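Local atomic coordinates of sarcoplasmic calcium-binding proteins II, V, VI, and VII (PDB entry 2SAS), a protein that binds calcium ions through EF-hand loops and seems more abundant in fast-contracting muscles, a distribution from which no functional relationship can be established. Residues G67-N72 against L83-K88; Y145-D150 against A174-T179. All blocks are in the same frame, centred on the assembly; numbering follows the deposited sequence.

Contact 1 (G67-N72 against L83-K88); sequences GRADIN and LAMWEK. With CA (calcium ion), chain C.
Met85 reaches across to the end of helix 48-69 and lays its sulfur against the methyl of Ala69, SD to CB 3.8 Å. The same sulfur lies beside the root of Arg68, its SD 4.1 Å from Arg68 CB, so one atom touches two consecutive residues. Met85 CB adds a second point on the alanine methyl, at 4.0 Å from Ala69 CB. The methionine chain leaves with CG anti to the backbone N (chi1 172°), runs extended through chi2 and bends only at chi3 (65°), which brings CE to the Ala69 methyl as well.

This apolar touch lies between the two helices of an EF-hand, helix 48-69 entering the calcium loop and helix 79-91 leaving it. Directly after Ala69, Asp70 departs from helical geometry at the centre of an inverse gamma turn and binds the calcium ion through OD1. Asn72 OD1 is a more distant ligand, 2.8 Å from the calcium ion, and a water binds the calcium ion at 2.3 Å; Asp74, Val76 and Glu81 complete the site. Glu81 also accepts a hydrogen bond from Ile71 N, linking the start of the loop to the exiting helix.

Farther out, the Arg68 guanidinium turns to a salt bridge with Asp64, one turn back along its own helix, while Trp102 packs on Met85.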
loop_
_atom_site.group_PDB
_atom_site.type_symbol
_atom_site.label_atom_id
_atom_site.label_comp_id
_atom_site.label_asym_id
_atom_site.label_seq_id
_atom_site.Cartn_x
_atom_site.Cartn_y
_atom_site.Cartn_z
ATOM N N GLY A 67 -14.171 16.893 16.765
ATOM C CA GLY A 67 -14.110 18.233 17.368
ATOM C C GLY A 67 -12.904 19.065 17.054
ATOM O O GLY A 67 -12.785 20.242 17.451
ATOM N N ARG A 68 -11.931 18.541 16.341
ATOM C CA ARG A 68 -10.701 19.229 15.980
ATOM C C ARG A 68 -10.519 19.420 14.476
ATOM O O ARG A 68 -9.814 20.370 14.056
ATOM C CB ARG A 68 -9.463 18.442 16.362
ATOM C CG ARG A 68 -8.965 18.418 17.769
ATOM C CD ARG A 68 -7.758 17.509 17.834
ATOM N NE ARG A 68 -7.675 16.878 19.144
ATOM C CZ ARG A 68 -7.213 17.578 20.189
ATOM N NH1 ARG A 68 -6.760 18.814 19.968
ATOM N NH2 ARG A 68 -7.144 17.075 21.421
ATOM N N ALA A 69 -11.062 18.499 13.729
ATOM C CA ALA A 69 -10.854 18.513 12.281
ATOM C C ALA A 69 -12.102 18.787 11.499
ATOM O O ALA A 69 -11.940 19.214 10.362
ATOM C CB ALA A 69 -10.194 17.183 11.839
ATOM N N ASP A 70 -13.265 18.570 12.102
ATOM C CA ASP A 70 -14.494 18.827 11.336
ATOM C C ASP A 70 -14.830 20.342 11.384
ATOM O O ASP A 70 -15.651 20.777 12.213
ATOM C CB ASP A 70 -15.623 17.990 11.843
ATOM C CG ASP A 70 -16.820 17.951 10.906
ATOM O OD1 ASP A 70 -16.674 18.072 9.660
ATOM O OD2 ASP A 70 -17.861 17.723 11.533
ATOM N N ILE A 71 -14.235 21.035 10.447
ATOM C CA ILE A 71 -14.428 22.480 10.362
ATOM C C ILE A 71 -15.847 22.923 10.060
ATOM O O ILE A 71 -16.264 23.878 10.766
ATOM C CB ILE A 71 -13.338 23.117 9.439
ATOM C CG1 ILE A 71 -11.914 22.852 10.029
ATOM C CG2 ILE A 71 -13.612 24.638 9.303
ATOM C CD1 ILE A 71 -11.749 23.290 11.530
ATOM N N ASN A 72 -16.584 22.327 9.142
ATOM C CA ASN A 72 -17.951 22.693 8.800
ATOM C C ASN A 72 -19.039 21.901 9.523
ATOM O O ASN A 72 -20.170 21.837 8.968
ATOM C CB ASN A 72 -18.297 22.549 7.303
ATOM C CG ASN A 72 -18.253 21.080 6.967
ATOM O OD1 ASN A 72 -17.571 20.403 7.738
ATOM N ND2 ASN A 72 -18.809 20.548 5.914
ATOM N N LEU A 83 -5.960 16.763 6.596
ATOM C CA LEU A 83 -4.610 17.324 6.192
ATOM C C LEU A 83 -4.400 18.594 7.018
ATOM O O LEU A 83 -3.414 18.771 7.746
ATOM C CB LEU A 83 -4.624 17.531 4.700
ATOM C CG LEU A 83 -3.422 17.204 3.852
ATOM C CD1 LEU A 83 -3.463 17.971 2.527
ATOM C CD2 LEU A 83 -2.078 17.505 4.532
ATOM N N ALA A 84 -5.382 19.487 6.941
ATOM C CA ALA A 84 -5.419 20.746 7.698
ATOM C C ALA A 84 -5.106 20.531 9.140
ATOM O O ALA A 84 -4.324 21.310 9.709
ATOM C CB ALA A 84 -6.792 21.409 7.547
ATOM N N MET A 85 -5.703 19.545 9.790
ATOM C CA MET A 85 -5.444 19.232 11.203
ATOM C C MET A 85 -3.950 18.926 11.383
ATOM O O MET A 85 -3.300 19.434 12.312
ATOM C CB MET A 85 -6.270 18.070 11.722
ATOM C CG MET A 85 -5.831 17.663 13.112
ATOM S SD MET A 85 -7.017 16.396 13.731
ATOM C CE MET A 85 -6.602 15.126 12.523
ATOM N N TRP A 86 -3.411 18.141 10.492
ATOM C CA TRP A 86 -1.965 17.789 10.594
ATOM C C TRP A 86 -1.036 18.946 10.336
ATOM O O TRP A 86 -0.013 19.066 11.059
ATOM C CB TRP A 86 -1.698 16.534 9.777
ATOM C CG TRP A 86 -2.004 15.390 10.707
ATOM C CD1 TRP A 86 -3.020 14.517 10.613
ATOM C CD2 TRP A 86 -1.266 15.049 11.889
ATOM N NE1 TRP A 86 -2.973 13.628 11.641
ATOM C CE2 TRP A 86 -1.941 13.919 12.458
ATOM C CE3 TRP A 86 -0.151 15.570 12.539
ATOM C CZ2 TRP A 86 -1.497 13.301 13.622
ATOM C CZ3 TRP A 86 0.272 14.960 13.711
ATOM C CH2 TRP A 86 -0.375 13.846 14.234
ATOM N N GLU A 87 -1.378 19.793 9.388
ATOM C CA GLU A 87 -0.542 20.986 9.103
ATOM C C GLU A 87 -0.474 21.871 10.321
ATOM O O GLU A 87 0.583 22.443 10.602
ATOM C CB GLU A 87 -0.968 21.813 7.919
ATOM C CG GLU A 87 -1.147 21.127 6.561
ATOM C CD GLU A 87 -0.513 21.982 5.473
ATOM O OE1 GLU A 87 -0.293 23.152 5.778
ATOM O OE2 GLU A 87 -0.251 21.398 4.396
ATOM N N LYS A 88 -1.580 21.941 11.026
ATOM C CA LYS A 88 -1.663 22.772 12.273
ATOM C C LYS A 88 -0.765 22.152 13.322
ATOM O O LYS A 88 0.177 22.801 13.765
ATOM C CB LYS A 88 -3.100 22.989 12.624
ATOM C CG LYS A 88 -3.653 23.426 13.923
ATOM C CD LYS A 88 -5.010 22.795 14.270
ATOM C CE LYS A 88 -5.112 21.317 14.493
ATOM N NZ LYS A 88 -4.874 20.858 15.907
HETATM CA CA CA C . -16.470 17.825 7.744
HETATM O O HOH W 1 -16.617 17.468 5.489
#

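Contact 2 (Y145-D150 against A174-T179); sequences YNVITD and ADAGNT
Ala176 and Thr179, three residues apart in a 3-10 turn, meet Val147 and Ile148 on helix 141-149. The turn is prepared by Asp175, whose OD1 takes the backbone N of Gly177 at 3.1 Å in an Asx turn; the N-H comes from above the carboxylate plane, 54° out of it, and the bond is bent. The other carboxylate oxygen is held by Arg167 in a salt bridge and by Ser171, so both oxygens have partners.

Ala176 offers its methyl to Val147, Ala176 CB to Val147 CG1 4.2 Å, a light touch. Its carbonyl does more: Ala176 O accepts from Thr179 N and from Thr179 OG1, the OG1 to Ala176 O distance being 2.7 Å and the hydroxyl lying nearly in line with the C=O bond. Thr179 then makes the closest approaches.

There chi1 of 64° sets OG1 between the backbone N and the carbonyl carbon, where it can reach back to Ala176 O, while Thr179 CG2 stands anti to the carbonyl carbon and meets Val147 CG1 at 3.7 Å. Ile148 passes along the threonine in the opposite direction, with its CG1 3.3 Å from Thr179 OG1, a contact without a hydrogen bond. An alanine in place of Thr179 would lack OG1 and CG2, which is likely to cost Ala176 O one of its two donors and open a gap beside Val147 and Ile148.

Leu164 of helix 158-170 packs on Ile148, Ala176 and Thr179. The arrangement is that of a C-terminal tail folded back, by an Asx turn and a 3-10 turn, onto the paired helices of the fourth EF-hand unit.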
loop_
_atom_site.group_PDB
_atom_site.type_symbol
_atom_site.label_atom_id
_atom_site.label_comp_id
_atom_site.label_asym_id
_atom_site.label_seq_id
_atom_site.Cartn_x
_atom_site.Cartn_y
_atom_site.Cartn_z
ATOM N N TYR A 145 12.867 -4.973 10.526
ATOM C CA TYR A 145 12.790 -5.162 12.009
ATOM C C TYR A 145 14.059 -4.714 12.695
ATOM O O TYR A 145 14.041 -4.285 13.856
ATOM C CB TYR A 145 12.537 -6.641 12.282
ATOM C CG TYR A 145 12.205 -6.921 13.710
ATOM C CD1 TYR A 145 10.880 -6.630 14.066
ATOM C CD2 TYR A 145 13.078 -7.425 14.672
ATOM C CE1 TYR A 145 10.431 -6.846 15.351
ATOM C CE2 TYR A 145 12.610 -7.661 15.991
ATOM C CZ TYR A 145 11.314 -7.365 16.299
ATOM O OH TYR A 145 10.778 -7.525 17.539
ATOM N N ASN A 146 15.209 -4.802 12.035
ATOM C CA ASN A 146 16.478 -4.370 12.644
ATOM C C ASN A 146 16.591 -2.865 12.715
ATOM O O ASN A 146 17.290 -2.334 13.603
ATOM C CB ASN A 146 17.660 -5.137 12.015
ATOM C CG ASN A 146 17.836 -6.464 12.784
ATOM O OD1 ASN A 146 18.571 -6.564 13.776
ATOM N ND2 ASN A 146 17.132 -7.503 12.375
ATOM N N VAL A 147 15.919 -2.119 11.831
ATOM C CA VAL A 147 15.943 -0.646 11.960
ATOM C C VAL A 147 15.124 -0.321 13.211
ATOM O O VAL A 147 15.464 0.479 14.086
ATOM C CB VAL A 147 15.401 0.031 10.702
ATOM C CG1 VAL A 147 15.131 1.526 10.958
ATOM C CG2 VAL A 147 16.266 -0.171 9.485
ATOM N N ILE A 148 13.975 -1.030 13.348
ATOM C CA ILE A 148 13.143 -0.784 14.534
ATOM C C ILE A 148 13.805 -1.141 15.868
ATOM O O ILE A 148 13.685 -0.426 16.893
ATOM C CB ILE A 148 11.785 -1.543 14.421
ATOM C CG1 ILE A 148 11.168 -1.367 12.996
ATOM C CG2 ILE A 148 10.854 -1.065 15.556
ATOM C CD1 ILE A 148 9.752 -2.025 12.872
ATOM N N THR A 149 14.435 -2.299 15.937
ATOM C CA THR A 149 15.065 -2.744 17.192
ATOM C C THR A 149 16.480 -2.236 17.281
ATOM O O THR A 149 17.172 -2.480 18.278
ATOM C CB THR A 149 15.023 -4.316 17.326
ATOM O OG1 THR A 149 15.887 -4.775 16.234
ATOM C CG2 THR A 149 13.592 -4.847 17.310
ATOM N N ASP A 150 16.851 -1.494 16.248
ATOM C CA ASP A 150 18.194 -0.882 16.182
ATOM C C ASP A 150 19.321 -1.867 16.457
ATOM O O ASP A 150 20.226 -1.583 17.276
ATOM C CB ASP A 150 18.253 0.354 17.098
ATOM C CG ASP A 150 19.573 1.055 16.792
ATOM O OD1 ASP A 150 19.983 0.933 15.632
ATOM O OD2 ASP A 150 20.228 1.620 17.680
ATOM N N ALA A 174 12.789 10.831 5.611
ATOM C CA ALA A 174 12.786 9.382 5.845
ATOM C C ALA A 174 13.653 8.986 7.019
ATOM O O ALA A 174 14.859 9.269 7.068
ATOM C CB ALA A 174 13.202 8.666 4.571
ATOM N N ASP A 175 13.021 8.350 8.008
ATOM C CA ASP A 175 13.730 7.913 9.234
ATOM C C ASP A 175 13.026 6.620 9.665
ATOM O O ASP A 175 12.175 6.087 8.909
ATOM C CB ASP A 175 13.682 9.066 10.229
ATOM C CG ASP A 175 12.318 9.469 10.769
ATOM O OD1 ASP A 175 11.270 8.882 10.468
ATOM O OD2 ASP A 175 12.208 10.389 11.608
ATOM N N ALA A 176 13.333 6.163 10.842
ATOM C CA ALA A 176 12.759 4.955 11.422
ATOM C C ALA A 176 11.248 4.924 11.431
ATOM O O ALA A 176 10.725 3.764 11.446
ATOM C CB ALA A 176 13.266 4.732 12.873
ATOM N N GLY A 177 10.580 6.076 11.472
ATOM C CA GLY A 177 9.065 6.068 11.509
ATOM C C GLY A 177 8.606 5.409 10.222
ATOM O O GLY A 177 7.502 4.872 10.075
ATOM N N ASN A 178 9.436 5.357 9.198
ATOM C CA ASN A 178 9.075 4.702 7.949
ATOM C C ASN A 178 8.803 3.187 8.082
ATOM O O ASN A 178 8.178 2.683 7.142
ATOM C CB ASN A 178 10.097 4.887 6.865
ATOM C CG ASN A 178 10.237 6.247 6.217
ATOM O OD1 ASN A 178 10.669 6.271 5.054
ATOM N ND2 ASN A 178 9.979 7.330 6.888
ATOM N N THR A 179 9.290 2.535 9.084
ATOM C CA THR A 179 9.173 1.087 9.343
ATOM C C THR A 179 7.755 0.608 9.531
ATOM O O THR A 179 7.459 -0.561 9.230
ATOM C CB THR A 179 10.112 0.618 10.516
ATOM O OG1 THR A 179 9.658 1.278 11.703
ATOM C CG2 THR A 179 11.580 1.048 10.240
#

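Followed from the N terminus, the chain first closes contact 1, where residues 67-72 lead into the second calcium loop and residues 83-88 return after a short excursion of ten residues. The third EF-hand, with its own calcium ion, comes next. Contact 2 then opens on helix 141-149 and closes at residues 174-179, a wider loop of 23 residues containing helix 158-170. The two loops follow in series and neither nest nor cross; the centres of contact 1 and contact 2 lie about 28 Å apart, and the nearest atoms of contact 1 and contact 2 are about 13 Å apart. Contact 1 joins the two helices of one EF-hand, whereas contact 2 ties the C-terminal tail to the fourth.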